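Local coordinates for metallo-beta-lactamase domain-containing protein (Enterococcus faecalis, PDB 2AZ4), which is of unknown function but binds two zinc ions in a metallo-beta-lactamase fold and may be an RNA-binding exonuclease, at residues 8-13 with 424-429; 182-187 with 210-215; 401-406 with 419-424. One frame throughout, in Å; residues are numbered along the deposited sequence.

Interaction 1 of 3, residues 8-13 with 424-429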
ATOM      1  N   THR A   8      16.983 -18.291  11.078  1.00 22.75           N
ATOM      2  CA  THR A   8      15.708 -18.939  10.760  1.00 22.27           C
ATOM      3  C   THR A   8      14.674 -17.928  10.236  1.00 22.07           C
ATOM      4  O   THR A   8      14.470 -16.877  10.846  1.00 22.31           O
ATOM      5  CB  THR A   8      15.133 -19.692  11.992  1.00 22.50           C
ATOM      6  OG1 THR A   8      16.122 -20.588  12.503  1.00 23.38           O
ATOM      7  CG2 THR A   8      13.892 -20.522  11.608  1.00 22.71           C
ATOM      8  N   VAL A   9      14.035 -18.267   9.123  1.00 20.82           N
ATOM      9  CA  VAL A   9      12.936 -17.510   8.541  1.00 20.53           C
ATOM     10  C   VAL A   9      11.623 -18.275   8.748  1.00 20.46           C
ATOM     11  O   VAL A   9      11.527 -19.446   8.373  1.00 19.68           O
ATOM     12  CB  VAL A   9      13.139 -17.307   7.011  1.00 20.27           C
ATOM     13  CG1 VAL A   9      12.145 -16.319   6.454  1.00 21.21           C
ATOM     14  CG2 VAL A   9      14.563 -16.862   6.675  1.00 20.75           C
ATOM     15  N   THR A  10      10.617 -17.620   9.326  1.00 19.67           N
ATOM     16  CA  THR A  10       9.331 -18.246   9.610  1.00 19.79           C
ATOM     17  C   THR A  10       8.238 -17.485   8.914  1.00 20.38           C
ATOM     18  O   THR A  10       8.143 -16.262   9.069  1.00 21.35           O
ATOM     19  CB  THR A  10       8.959 -18.242  11.101  1.00 19.37           C
ATOM     20  OG1 THR A  10      10.027 -18.768  11.886  1.00 22.46           O
ATOM     21  CG2 THR A  10       7.703 -19.098  11.350  1.00 19.93           C
ATOM     22  N   PHE A  11       7.399 -18.210   8.185  1.00 20.31           N
ATOM     23  CA  PHE A  11       6.269 -17.630   7.459  1.00 20.87           C
ATOM     24  C   PHE A  11       4.995 -17.753   8.283  1.00 21.18           C
ATOM     25  O   PHE A  11       4.183 -18.670   8.104  1.00 21.59           O
ATOM     26  CB  PHE A  11       6.147 -18.252   6.065  1.00 20.76           C
ATOM     27  CG  PHE A  11       7.362 -18.010   5.220  1.00 21.73           C
ATOM     28  CD1 PHE A  11       7.419 -16.902   4.349  1.00 19.80           C
ATOM     29  CD2 PHE A  11       8.485 -18.848   5.331  1.00 20.75           C
ATOM     30  CE1 PHE A  11       8.566 -16.646   3.600  1.00 19.10           C
ATOM     31  CE2 PHE A  11       9.639 -18.596   4.583  1.00 21.32           C
ATOM     32  CZ  PHE A  11       9.680 -17.489   3.716  1.00 21.15           C
ATOM     33  N   HIS A  12       4.856 -16.821   9.223  1.00 20.74           N
ATOM     34  CA  HIS A  12       3.760 -16.835  10.184  1.00 20.01           C
ATOM     35  C   HIS A  12       2.394 -16.666   9.567  1.00 19.66           C
ATOM     36  O   HIS A  12       1.442 -17.276  10.037  1.00 19.71           O
ATOM     37  CB  HIS A  12       3.986 -15.742  11.250  1.00 19.94           C
ATOM     38  CG  HIS A  12       5.126 -16.034  12.183  1.00 19.34           C
ATOM     39  ND1 HIS A  12       5.091 -17.066  13.098  1.00 18.28           N
ATOM     40  CD2 HIS A  12       6.322 -15.417  12.358  1.00 16.83           C
ATOM     41  CE1 HIS A  12       6.215 -17.073  13.797  1.00 15.89           C
ATOM     42  NE2 HIS A  12       6.987 -16.095  13.352  1.00 15.68           N
ATOM     43  N   SER A  13       2.281 -15.843   8.515  1.00 19.49           N
ATOM     44  CA  SER A  13       0.976 -15.386   8.050  1.00 19.61           C
ATOM     45  C   SER A  13       1.037 -14.865   6.628  1.00 19.80           C
ATOM     46  O   SER A  13       2.096 -14.489   6.143  1.00 18.82           O
ATOM     47  CB  SER A  13       0.494 -14.256   8.974  1.00 20.04           C
ATOM     48  OG  SER A  13      -0.849 -13.903   8.746  1.00 20.85           O
ATOM     49  N   GLY A 424       3.229 -21.191   8.678  1.00 27.05           N
ATOM     50  CA  GLY A 424       3.973 -21.714   9.829  1.00 27.73           C
ATOM     51  C   GLY A 424       5.357 -22.254   9.521  1.00 28.03           C
ATOM     52  O   GLY A 424       6.147 -22.515  10.427  1.00 28.41           O
ATOM     53  N   GLU A 425       5.652 -22.425   8.239  1.00 28.66           N
ATOM     54  CA  GLU A 425       6.914 -23.004   7.797  1.00 29.58           C
ATOM     55  C   GLU A 425       8.131 -22.193   8.172  1.00 29.87           C
ATOM     56  O   GLU A 425       8.161 -20.957   7.998  1.00 29.69           O
ATOM     57  CB  GLU A 425       6.905 -23.199   6.283  1.00 30.10           C
ATOM     58  CG  GLU A 425       7.865 -24.296   5.818  1.00 32.47           C
ATOM     59  CD  GLU A 425       7.889 -24.442   4.314  1.00 35.02           C
ATOM     60  OE1 GLU A 425       6.808 -24.409   3.698  1.00 34.63           O
ATOM     61  OE2 GLU A 425       8.993 -24.598   3.749  1.00 38.89           O
ATOM     62  N   GLN A 426       9.137 -22.901   8.686  1.00 30.07           N
ATOM     63  CA  GLN A 426      10.423 -22.323   9.009  1.00 30.88           C
ATOM     64  C   GLN A 426      11.462 -22.807   8.029  1.00 31.29           C
ATOM     65  O   GLN A 426      11.516 -24.000   7.716  1.00 31.73           O
ATOM     66  CB  GLN A 426      10.842 -22.674  10.433  1.00 30.62           C
ATOM     67  CG  GLN A 426       9.809 -22.270  11.423  1.00 33.16           C
ATOM     68  CD  GLN A 426      10.124 -22.682  12.846  1.00 36.89           C
ATOM     69  OE1 GLN A 426      11.281 -22.763  13.252  1.00 37.80           O
ATOM     70  NE2 GLN A 426       9.074 -22.931  13.621  1.00 39.24           N
ATOM     71  N   ILE A 427      12.254 -21.865   7.518  1.00 30.85           N
ATOM     72  CA  ILE A 427      13.410 -22.170   6.691  1.00 31.04           C
ATOM     73  C   ILE A 427      14.661 -21.872   7.502  1.00 30.88           C
ATOM     74  O   ILE A 427      14.867 -20.753   7.967  1.00 29.93           O
ATOM     75  CB  ILE A 427      13.428 -21.376   5.368  1.00 31.11           C
ATOM     76  CG1 ILE A 427      12.255 -21.795   4.487  1.00 31.35           C
ATOM     77  CG2 ILE A 427      14.763 -21.580   4.627  1.00 31.97           C
ATOM     78  CD1 ILE A 427      11.959 -20.801   3.368  1.00 33.23           C
ATOM     79  N   VAL A 428      15.473 -22.901   7.702  1.00 30.64           N
ATOM     80  CA  VAL A 428      16.751 -22.737   8.367  1.00 30.77           C
ATOM     81  C   VAL A 428      17.807 -22.626   7.275  1.00 31.09           C
ATOM     82  O   VAL A 428      17.958 -23.530   6.421  1.00 30.47           O
ATOM     83  CB  VAL A 428      17.035 -23.889   9.339  1.00 30.81           C
ATOM     84  CG1 VAL A 428      18.357 -23.661  10.050  1.00 31.32           C
ATOM     85  CG2 VAL A 428      15.890 -24.013  10.358  1.00 30.52           C
ATOM     86  N   LEU A 429      18.492 -21.488   7.269  1.00 30.78           N
ATOM     87  CA  LEU A 429      19.396 -21.149   6.175  1.00 31.94           C
ATOM     88  C   LEU A 429      20.721 -21.911   6.277  1.00 32.68           C
ATOM     89  O   LEU A 429      21.082 -22.402   7.361  1.00 33.13           O
ATOM     90  CB  LEU A 429      19.629 -19.638   6.113  1.00 31.39           C
ATOM     91  CG  LEU A 429      18.436 -18.777   5.672  1.00 31.41           C
ATOM     92  CD1 LEU A 429      18.825 -17.328   5.691  1.00 31.08           C
ATOM     93  CD2 LEU A 429      17.970 -19.133   4.264  1.00 33.77           C
ATOM     94  OXT LEU A 429      21.443 -22.051   5.289  1.00 32.82           O
TER

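Interaction 2 of 3, residues 182-187 with 210-215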
ATOM      1  N   HIS A 182      24.408 -14.783   6.149  1.00 24.86           N
ATOM      2  CA  HIS A 182      23.331 -14.786   5.157  1.00 23.86           C
ATOM      3  C   HIS A 182      22.820 -13.431   4.721  1.00 23.84           C
ATOM      4  O   HIS A 182      22.863 -12.453   5.475  1.00 22.62           O
ATOM      5  CB  HIS A 182      22.158 -15.644   5.634  1.00 23.07           C
ATOM      6  CG  HIS A 182      22.560 -17.030   5.997  1.00 24.19           C
ATOM      7  ND1 HIS A 182      22.730 -18.025   5.057  1.00 23.06           N
ATOM      8  CD2 HIS A 182      22.871 -17.581   7.195  1.00 24.10           C
ATOM      9  CE1 HIS A 182      23.108 -19.136   5.664  1.00 25.46           C
ATOM     10  NE2 HIS A 182      23.197 -18.894   6.960  1.00 25.34           N
ATOM     11  N   PHE A 183      22.302 -13.419   3.499  1.00 23.94           N
ATOM     12  CA  PHE A 183      21.777 -12.230   2.851  1.00 24.31           C
ATOM     13  C   PHE A 183      20.466 -12.641   2.205  1.00 24.41           C
ATOM     14  O   PHE A 183      20.451 -13.464   1.278  1.00 24.86           O
ATOM     15  CB  PHE A 183      22.769 -11.736   1.782  1.00 24.26           C
ATOM     16  CG  PHE A 183      22.217 -10.656   0.867  1.00 24.26           C
ATOM     17  CD1 PHE A 183      21.336  -9.680   1.350  1.00 23.27           C
ATOM     18  CD2 PHE A 183      22.601 -10.601  -0.464  1.00 22.92           C
ATOM     19  CE1 PHE A 183      20.821  -8.693   0.504  1.00 24.97           C
ATOM     20  CE2 PHE A 183      22.109  -9.603  -1.318  1.00 22.96           C
ATOM     21  CZ  PHE A 183      21.221  -8.649  -0.840  1.00 22.92           C
ATOM     22  N   ILE A 184      19.365 -12.083   2.712  1.00 23.76           N
ATOM     23  CA  ILE A 184      18.038 -12.368   2.185  1.00 22.78           C
ATOM     24  C   ILE A 184      17.288 -11.056   1.885  1.00 22.06           C
ATOM     25  O   ILE A 184      17.675 -10.003   2.352  1.00 22.49           O
ATOM     26  CB  ILE A 184      17.244 -13.311   3.108  1.00 23.35           C
ATOM     27  CG1 ILE A 184      16.861 -12.621   4.420  1.00 22.99           C
ATOM     28  CG2 ILE A 184      18.049 -14.609   3.354  1.00 22.21           C
ATOM     29  CD1 ILE A 184      15.942 -13.464   5.275  1.00 25.36           C
ATOM     30  N   THR A 185      16.235 -11.135   1.084  1.00 21.39           N
ATOM     31  CA  THR A 185      15.603  -9.953   0.542  1.00 20.39           C
ATOM     32  C   THR A 185      14.098 -10.130   0.525  1.00 19.85           C
ATOM     33  O   THR A 185      13.604 -11.173   0.107  1.00 20.51           O
ATOM     34  CB  THR A 185      16.098  -9.697  -0.907  1.00 19.78           C
ATOM     35  OG1 THR A 185      17.523  -9.517  -0.891  1.00 20.09           O
ATOM     36  CG2 THR A 185      15.443  -8.459  -1.479  1.00 19.24           C
ATOM     37  N   TYR A 186      13.386  -9.096   0.983  1.00 19.07           N
ATOM     38  CA  TYR A 186      11.937  -9.042   0.983  1.00 17.48           C
ATOM     39  C   TYR A 186      11.537  -7.898   0.070  1.00 17.03           C
ATOM     40  O   TYR A 186      11.916  -6.769   0.324  1.00 16.90           O
ATOM     41  CB  TYR A 186      11.447  -8.773   2.401  1.00 17.64           C
ATOM     42  CG  TYR A 186       9.961  -8.508   2.487  1.00 18.07           C
ATOM     43  CD1 TYR A 186       9.027  -9.437   1.994  1.00 18.95           C
ATOM     44  CD2 TYR A 186       9.481  -7.307   3.023  1.00 18.76           C
ATOM     45  CE1 TYR A 186       7.648  -9.188   2.079  1.00 17.52           C
ATOM     46  CE2 TYR A 186       8.115  -7.047   3.107  1.00 17.72           C
ATOM     47  CZ  TYR A 186       7.204  -7.988   2.641  1.00 17.59           C
ATOM     48  OH  TYR A 186       5.856  -7.741   2.733  1.00 19.31           O
ATOM     49  N   THR A 187      10.802  -8.180  -1.002  1.00 17.23           N
ATOM     50  CA  THR A 187      10.543  -7.143  -2.016  1.00 17.57           C
ATOM     51  C   THR A 187       9.515  -6.101  -1.587  1.00 18.01           C
ATOM     52  O   THR A 187       9.506  -4.986  -2.114  1.00 19.02           O
ATOM     53  CB  THR A 187      10.051  -7.740  -3.381  1.00 16.75           C
ATOM     54  OG1 THR A 187       8.830  -8.466  -3.186  1.00 16.73           O
ATOM     55  CG2 THR A 187      11.099  -8.638  -3.982  1.00 16.99           C
ATOM     56  N   THR A 210      21.104 -12.452  -3.999  1.00 25.43           N
ATOM     57  CA  THR A 210      20.580 -12.726  -2.668  1.00 25.34           C
ATOM     58  C   THR A 210      20.321 -14.218  -2.478  1.00 25.03           C
ATOM     59  O   THR A 210      19.886 -14.899  -3.406  1.00 25.44           O
ATOM     60  CB  THR A 210      19.304 -11.888  -2.342  1.00 24.40           C
ATOM     61  OG1 THR A 210      18.988 -12.025  -0.951  1.00 25.30           O
ATOM     62  CG2 THR A 210      18.116 -12.319  -3.164  1.00 24.16           C
ATOM     63  N   GLU A 211      20.565 -14.723  -1.275  1.00 25.21           N
ATOM     64  CA  GLU A 211      20.374 -16.158  -1.011  1.00 25.94           C
ATOM     65  C   GLU A 211      18.922 -16.541  -0.964  1.00 26.27           C
ATOM     66  O   GLU A 211      18.562 -17.672  -1.256  1.00 27.62           O
ATOM     67  CB  GLU A 211      20.993 -16.542   0.315  1.00 26.50           C
ATOM     68  CG  GLU A 211      22.450 -16.272   0.371  1.00 28.83           C
ATOM     69  CD  GLU A 211      23.018 -16.449   1.748  1.00 32.89           C
ATOM     70  OE1 GLU A 211      23.981 -15.699   2.061  1.00 33.71           O
ATOM     71  OE2 GLU A 211      22.512 -17.333   2.494  1.00 32.99           O
ATOM     72  N   LEU A 212      18.067 -15.605  -0.576  1.00 25.36           N
ATOM     73  CA  LEU A 212      16.664 -15.911  -0.461  1.00 24.88           C
ATOM     74  C   LEU A 212      15.843 -14.665  -0.778  1.00 24.70           C
ATOM     75  O   LEU A 212      15.856 -13.690  -0.012  1.00 24.74           O
ATOM     76  CB  LEU A 212      16.365 -16.429   0.948  1.00 25.25           C
ATOM     77  CG  LEU A 212      14.985 -17.033   1.177  1.00 25.69           C
ATOM     78  CD1 LEU A 212      14.965 -18.508   0.731  1.00 25.95           C
ATOM     79  CD2 LEU A 212      14.659 -16.914   2.654  1.00 25.29           C
ATOM     80  N   LEU A 213      15.156 -14.712  -1.919  1.00 23.74           N
ATOM     81  CA  LEU A 213      14.311 -13.627  -2.388  1.00 23.13           C
ATOM     82  C   LEU A 213      12.847 -13.927  -2.091  1.00 21.77           C
ATOM     83  O   LEU A 213      12.239 -14.777  -2.747  1.00 22.35           O
ATOM     84  CB  LEU A 213      14.509 -13.409  -3.895  1.00 22.66           C
ATOM     85  CG  LEU A 213      13.671 -12.304  -4.573  1.00 23.31           C
ATOM     86  CD1 LEU A 213      13.993 -10.990  -3.928  1.00 22.02           C
ATOM     87  CD2 LEU A 213      13.989 -12.228  -6.068  1.00 23.05           C
ATOM     88  N   MET A 214      12.301 -13.222  -1.106  1.00 20.58           N
ATOM     89  CA  MET A 214      10.893 -13.298  -0.738  1.00 19.69           C
ATOM     90  C   MET A 214      10.129 -12.242  -1.543  1.00 20.63           C
ATOM     91  O   MET A 214      10.194 -11.060  -1.234  1.00 21.22           O
ATOM     92  CB  MET A 214      10.715 -13.120   0.785  1.00 19.40           C
ATOM     93  CG  MET A 214      11.364 -14.263   1.619  1.00 18.42           C
ATOM     94  SD  MET A 214      11.686 -13.942   3.371  1.00 16.19           S
ATOM     95  CE  MET A 214      12.925 -12.666   3.228  1.00 20.22           C
ATOM     96  N   MET A 215       9.427 -12.686  -2.584  1.00 21.63           N
ATOM     97  CA  MET A 215       8.883 -11.800  -3.615  1.00 22.09           C
ATOM     98  C   MET A 215       7.384 -11.945  -3.865  1.00 22.65           C
ATOM     99  O   MET A 215       6.871 -13.061  -4.017  1.00 22.45           O
ATOM    100  CB  MET A 215       9.662 -12.002  -4.930  1.00 22.47           C
ATOM    101  CG  MET A 215       9.117 -11.242  -6.155  1.00 22.98           C
ATOM    102  SD  MET A 215      10.326 -11.345  -7.498  1.00 22.52           S
ATOM    103  CE  MET A 215       9.493 -10.403  -8.772  1.00 21.26           C
TER

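Interaction 3 of 3, residues 401-406 with 419-424. With ZN (zinc ion), chain D.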
ATOM      1  N   VAL A 401      11.353 -17.381  -3.112  1.00 24.01           N
ATOM      2  CA  VAL A 401      10.163 -17.736  -2.354  1.00 23.64           C
ATOM      3  C   VAL A 401       8.970 -16.864  -2.777  1.00 24.04           C
ATOM      4  O   VAL A 401       8.888 -15.716  -2.335  1.00 24.30           O
ATOM      5  CB  VAL A 401      10.386 -17.537  -0.811  1.00 23.52           C
ATOM      6  CG1 VAL A 401       9.181 -18.056  -0.007  1.00 22.20           C
ATOM      7  CG2 VAL A 401      11.647 -18.186  -0.357  1.00 24.14           C
ATOM      8  N   PRO A 402       8.057 -17.376  -3.641  1.00 23.99           N
ATOM      9  CA  PRO A 402       6.866 -16.576  -3.898  1.00 24.27           C
ATOM     10  C   PRO A 402       6.009 -16.387  -2.643  1.00 24.57           C
ATOM     11  O   PRO A 402       5.821 -17.332  -1.851  1.00 24.59           O
ATOM     12  CB  PRO A 402       6.106 -17.396  -4.945  1.00 24.79           C
ATOM     13  CG  PRO A 402       7.181 -18.277  -5.584  1.00 23.67           C
ATOM     14  CD  PRO A 402       8.056 -18.612  -4.447  1.00 23.78           C
ATOM     15  N   ILE A 403       5.539 -15.150  -2.464  1.00 23.62           N
ATOM     16  CA  ILE A 403       4.621 -14.776  -1.390  1.00 23.37           C
ATOM     17  C   ILE A 403       3.657 -13.749  -1.965  1.00 22.38           C
ATOM     18  O   ILE A 403       3.828 -13.331  -3.098  1.00 21.44           O
ATOM     19  CB  ILE A 403       5.354 -14.162  -0.184  1.00 23.13           C
ATOM     20  CG1 ILE A 403       6.174 -12.923  -0.624  1.00 24.20           C
ATOM     21  CG2 ILE A 403       6.168 -15.232   0.538  1.00 22.76           C
ATOM     22  CD1 ILE A 403       6.770 -12.120   0.517  1.00 23.39           C
ATOM     23  N   HIS A 404       2.633 -13.382  -1.191  1.00 22.55           N
ATOM     24  CA  HIS A 404       1.675 -12.360  -1.601  1.00 22.97           C
ATOM     25  C   HIS A 404       1.152 -12.716  -3.006  1.00 23.11           C
ATOM     26  O   HIS A 404       1.245 -11.921  -3.950  1.00 22.59           O
ATOM     27  CB  HIS A 404       2.368 -10.980  -1.568  1.00 22.56           C
ATOM     28  CG  HIS A 404       1.471  -9.842  -1.204  1.00 22.96           C
ATOM     29  ND1 HIS A 404       0.621  -9.878  -0.118  1.00 22.95           N
ATOM     30  CD2 HIS A 404       1.334  -8.611  -1.750  1.00 22.45           C
ATOM     31  CE1 HIS A 404      -0.017  -8.723  -0.028  1.00 23.56           C
ATOM     32  NE2 HIS A 404       0.400  -7.939  -1.009  1.00 21.87           N
ATOM     33  N   THR A 405       0.612 -13.934  -3.121  1.00 23.53           N
ATOM     34  CA  THR A 405       0.237 -14.518  -4.400  1.00 24.24           C
ATOM     35  C   THR A 405      -0.774 -15.675  -4.218  1.00 24.44           C
ATOM     36  O   THR A 405      -0.725 -16.409  -3.234  1.00 25.05           O
ATOM     37  CB  THR A 405       1.518 -14.968  -5.209  1.00 23.91           C
ATOM     38  OG1 THR A 405       1.133 -15.482  -6.483  1.00 25.07           O
ATOM     39  CG2 THR A 405       2.355 -16.024  -4.435  1.00 24.19           C
ATOM     40  N   LEU A 406      -1.718 -15.785  -5.144  1.00 25.58           N
ATOM     41  CA  LEU A 406      -2.650 -16.926  -5.194  1.00 26.03           C
ATOM     42  C   LEU A 406      -2.150 -18.054  -6.125  1.00 26.68           C
ATOM     43  O   LEU A 406      -2.764 -19.127  -6.183  1.00 26.98           O
ATOM     44  CB  LEU A 406      -4.053 -16.476  -5.623  1.00 26.02           C
ATOM     45  CG  LEU A 406      -4.709 -15.274  -4.940  1.00 25.47           C
ATOM     46  CD1 LEU A 406      -6.109 -15.009  -5.500  1.00 25.74           C
ATOM     47  CD2 LEU A 406      -4.764 -15.478  -3.456  1.00 26.28           C
ATOM     48  N   ILE A 419      11.210 -22.262  -3.305  1.00 30.83           N
ATOM     49  CA  ILE A 419      10.447 -22.796  -2.180  1.00 30.25           C
ATOM     50  C   ILE A 419       9.063 -22.175  -2.197  1.00 29.92           C
ATOM     51  O   ILE A 419       8.934 -20.946  -2.219  1.00 28.80           O
ATOM     52  CB  ILE A 419      11.105 -22.452  -0.820  1.00 30.43           C
ATOM     53  CG1 ILE A 419      12.414 -23.222  -0.650  1.00 31.11           C
ATOM     54  CG2 ILE A 419      10.136 -22.753   0.338  1.00 30.38           C
ATOM     55  CD1 ILE A 419      13.245 -22.786   0.536  1.00 31.08           C
ATOM     56  N   LEU A 420       8.038 -23.021  -2.198  1.00 29.69           N
ATOM     57  CA  LEU A 420       6.668 -22.577  -2.085  1.00 30.07           C
ATOM     58  C   LEU A 420       6.263 -22.799  -0.636  1.00 30.52           C
ATOM     59  O   LEU A 420       6.059 -23.947  -0.217  1.00 30.94           O
ATOM     60  CB  LEU A 420       5.751 -23.355  -3.025  1.00 29.82           C
ATOM     61  CG  LEU A 420       6.102 -23.363  -4.518  1.00 30.08           C
ATOM     62  CD1 LEU A 420       5.108 -24.200  -5.277  1.00 30.24           C
ATOM     63  CD2 LEU A 420       6.179 -21.962  -5.106  1.00 27.78           C
ATOM     64  N   PRO A 421       6.154 -21.701   0.141  1.00 30.25           N
ATOM     65  CA  PRO A 421       5.981 -21.831   1.588  1.00 29.72           C
ATOM     66  C   PRO A 421       4.551 -22.167   1.977  1.00 29.33           C
ATOM     67  O   PRO A 421       3.602 -21.874   1.240  1.00 28.23           O
ATOM     68  CB  PRO A 421       6.372 -20.448   2.115  1.00 29.83           C
ATOM     69  CG  PRO A 421       6.021 -19.508   1.010  1.00 30.26           C
ATOM     70  CD  PRO A 421       6.172 -20.289  -0.294  1.00 30.22           C
ATOM     71  N   GLU A 422       4.404 -22.805   3.130  1.00 29.16           N
ATOM     72  CA  GLU A 422       3.089 -22.937   3.718  1.00 29.98           C
ATOM     73  C   GLU A 422       3.055 -22.207   5.058  1.00 28.55           C
ATOM     74  O   GLU A 422       4.092 -21.869   5.621  1.00 28.38           O
ATOM     75  CB  GLU A 422       2.664 -24.405   3.850  1.00 30.03           C
ATOM     76  CG  GLU A 422       3.422 -25.206   4.875  1.00 32.02           C
ATOM     77  CD  GLU A 422       3.067 -26.696   4.825  1.00 33.61           C
ATOM     78  OE1 GLU A 422       3.108 -27.346   5.899  1.00 38.15           O
ATOM     79  OE2 GLU A 422       2.740 -27.206   3.720  1.00 37.45           O
ATOM     80  N   ARG A 423       1.854 -21.967   5.556  1.00 28.14           N
ATOM     81  CA  ARG A 423       1.689 -21.238   6.792  1.00 27.66           C
ATOM     82  C   ARG A 423       2.425 -21.950   7.934  1.00 27.73           C
ATOM     83  O   ARG A 423       2.316 -23.168   8.086  1.00 27.51           O
ATOM     84  CB  ARG A 423       0.204 -21.048   7.081  1.00 27.37           C
ATOM     85  CG  ARG A 423      -0.065 -20.302   8.359  1.00 27.97           C
ATOM     86  CD  ARG A 423      -1.515 -20.376   8.731  1.00 26.99           C
ATOM     87  NE  ARG A 423      -1.724 -19.681   9.998  1.00 27.33           N
ATOM     88  CZ  ARG A 423      -1.982 -18.383  10.099  1.00 27.76           C
ATOM     89  NH1 ARG A 423      -2.136 -17.833  11.306  1.00 26.57           N
ATOM     90  NH2 ARG A 423      -2.071 -17.632   8.994  1.00 25.51           N
ATOM     91  N   GLY A 424       3.229 -21.191   8.678  1.00 27.05           N
ATOM     92  CA  GLY A 424       3.973 -21.714   9.829  1.00 27.73           C
ATOM     93  C   GLY A 424       5.357 -22.254   9.521  1.00 28.03           C
ATOM     94  O   GLY A 424       6.147 -22.515  10.427  1.00 28.41           O
TER
HETATM   95 ZN    ZN D 602       0.078  -5.672  -0.927  1.00 27.73          ZN
HETATM   96  O   HOH W   1      -0.966  -3.587  -0.773  1.00 18.61           O
HETATM   97  O   HOH W   2      -1.338  -5.700  -2.790  1.00 22.69           O

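Interaction 1 of 3, residues 8-13 with 424-429
Phe-11 and Ile-427 form the tight part of this contact. Ile-427 CD1 approaches the Phe-11 ring at its edge, 3.4 Å from CE2. The backbone O of Glu-425 also lies at the ring edge, in plane, 3.4 Å from Phe-11 CD2. Phe-11 CG stands beside its own backbone N (chi1 -61°), which leans the ring back along the strand toward Ile-427. Val-9 faces Ile-427 at 4.4 Å between their CB atoms. Ile-184, Leu-212 and Met-214 of the second sheet pack on Val-9.

The other face is looser. It carries Thr-8, Thr-10, Gln-426 and Val-428, the last two exposed. Thr-10 and Gln-426 run side by side, with Thr-10 OG1 3.5 Å from Gln-426 CG. Thr-8 CG2 is 3.8 Å from Gln-426 OE1.

The backbones pair antiparallel. Val-9 and Ile-427 bond both ways, with Ile-427 N 2.7 Å from Val-9 O. Phe-11 N bonds to Glu-425 O, and Gly-424 N to Phe-11 O. Strand 426-428 pairs with strand 7-13 and is an outermost strand of its sheet within the chain. Four backbone bonds hold this C-terminal segment, with apolar Val-9, Phe-11 and Ile-427 on the inner side and a more polar face outside.

Interaction 2 of 3, residues 182-187 with 210-215
The His-182 ring meets Glu-211 at its edge. ND1 donates to Glu-211 OE2 at 2.7 Å, nearly straight (165°) and in the ring plane. OE2 accepts through its syn lone pair, and the carboxylate is turned 61° from the ring. Glu-211 OE1 takes a weak bond from Phe-183 N. The Phe-183 ring is met over one face by Thr-210. OG1 stands above the ring centre, and Thr-210 CB makes a CH-pi contact, 4.0 Å from the centroid of the Phe-183 ring. Arg-178 adds a cation-pi contact to this ring. The Tyr-186 ring meets the ring of Phe-34, and its OH is bonded to Asp-35. Tyr-186 lies beside the zinc site, its side chain about 4 Å from that of the zinc ligand His-97.

With chi1 at -170°, Thr-210 swings OG1 away from its own N and over to two oxygens of 182-187. It lies 2.9 Å from Thr-185 OG1 and 3.0 Å from Phe-183 O. Phe-183 O also accepts from Glu-211 N.

The backbones run parallel. Thr-185 N bonds to Leu-212 O, Met-214 N to Thr-185 O at 2.7 Å, and Thr-187 N to Met-214 O. On the face of Ile-184, packing is tight: Ile-184 CG2 is 3.5 Å from Leu-212 CB. Further along, Ile-184 CD1 touches Met-214 CE at 3.7 Å. On the face of Thr-185, Leu-213 CD1 fits against the methyls of Thr-185 and Thr-187.

These are the two strands of a beta-alpha-beta unit whose helix is 197-207. Strand 173-179 flanks 182-186, and strand 399-403 flanks 212-216. Strand 7-13 of the other sheet covers Ile-184, Leu-212 and Met-214, while helix 385-395 covers Leu-213 and Met-215, as in the four-layered alpha-beta-beta-alpha sandwich of this family.

Interaction 3 of 3, residues 401-406 with 419-424
Val-401 packs against Ile-419 and Pro-421. Its CB lies 4.0 Å from Ile-419 O. From there the side chain forks. CG1 is anti to the backbone N (chi1 -174°), and this carries it to the proline ring, 3.6 Å from Pro-421 CG. CG1 also meets Ile-419 O and the ring of Phe-11 in strand 7-13. CG2 takes the other branch and packs on Leu-212, with Ile-419 CB farther off at 4.3 Å from Val-401 CG2. At the root of the side chain, Val-401 CA makes a fairly straight CA-H...O contact with Ile-419 O (3.4 Å, 158° at the hydrogen).

Segment 401-406 takes in the last part of strand 399-403, near the edge of the second sheet of the metallo-beta-lactamase fold. The chain that follows delivers a metal ligand. His-404 NE2 binds a zinc ion at 2.3 Å. Two waters, Asp-96, His-97 and Asp-189 complete the site, and Asp-189 also binds the other zinc.

Two prolines continue the packing. Pro-402 CD lies 3.3 Å from Ile-419 O, and Pro-402 CG is 3.8 Å from Leu-420 CD2. Pro-421 CD sits 3.4 Å from Pro-402 O. As prolines, both lack a backbone N-H, and the meeting here is of carbons with carbons and carbonyl oxygens. Beyond Pro-421 the loop 419-424 moves away from the strand, and Arg-423 forms a salt bridge with Glu-39.

Interaction 2 is the buried one; interactions 1 and 3 are only partly buried. Interaction 1 closes the edge of the first sheet, and interactions 2 and 3 belong to the second. Strands 212-216 and 399-403 are neighbours there, probably bonded through Leu-213 O to Val-401 N and Met-215 O to Ile-403 N. The two sheets meet where Val-9 packs on Ile-184 and Met-214, among other places. The loop of interaction 3 runs from the second sheet into the first and shares Gly-424 with interaction 1. Backbone bonding is antiparallel in interaction 1 and parallel in interaction 2. Interaction 3 relies on apolar contacts, and its strand segment goes on to the zinc ligand His-404.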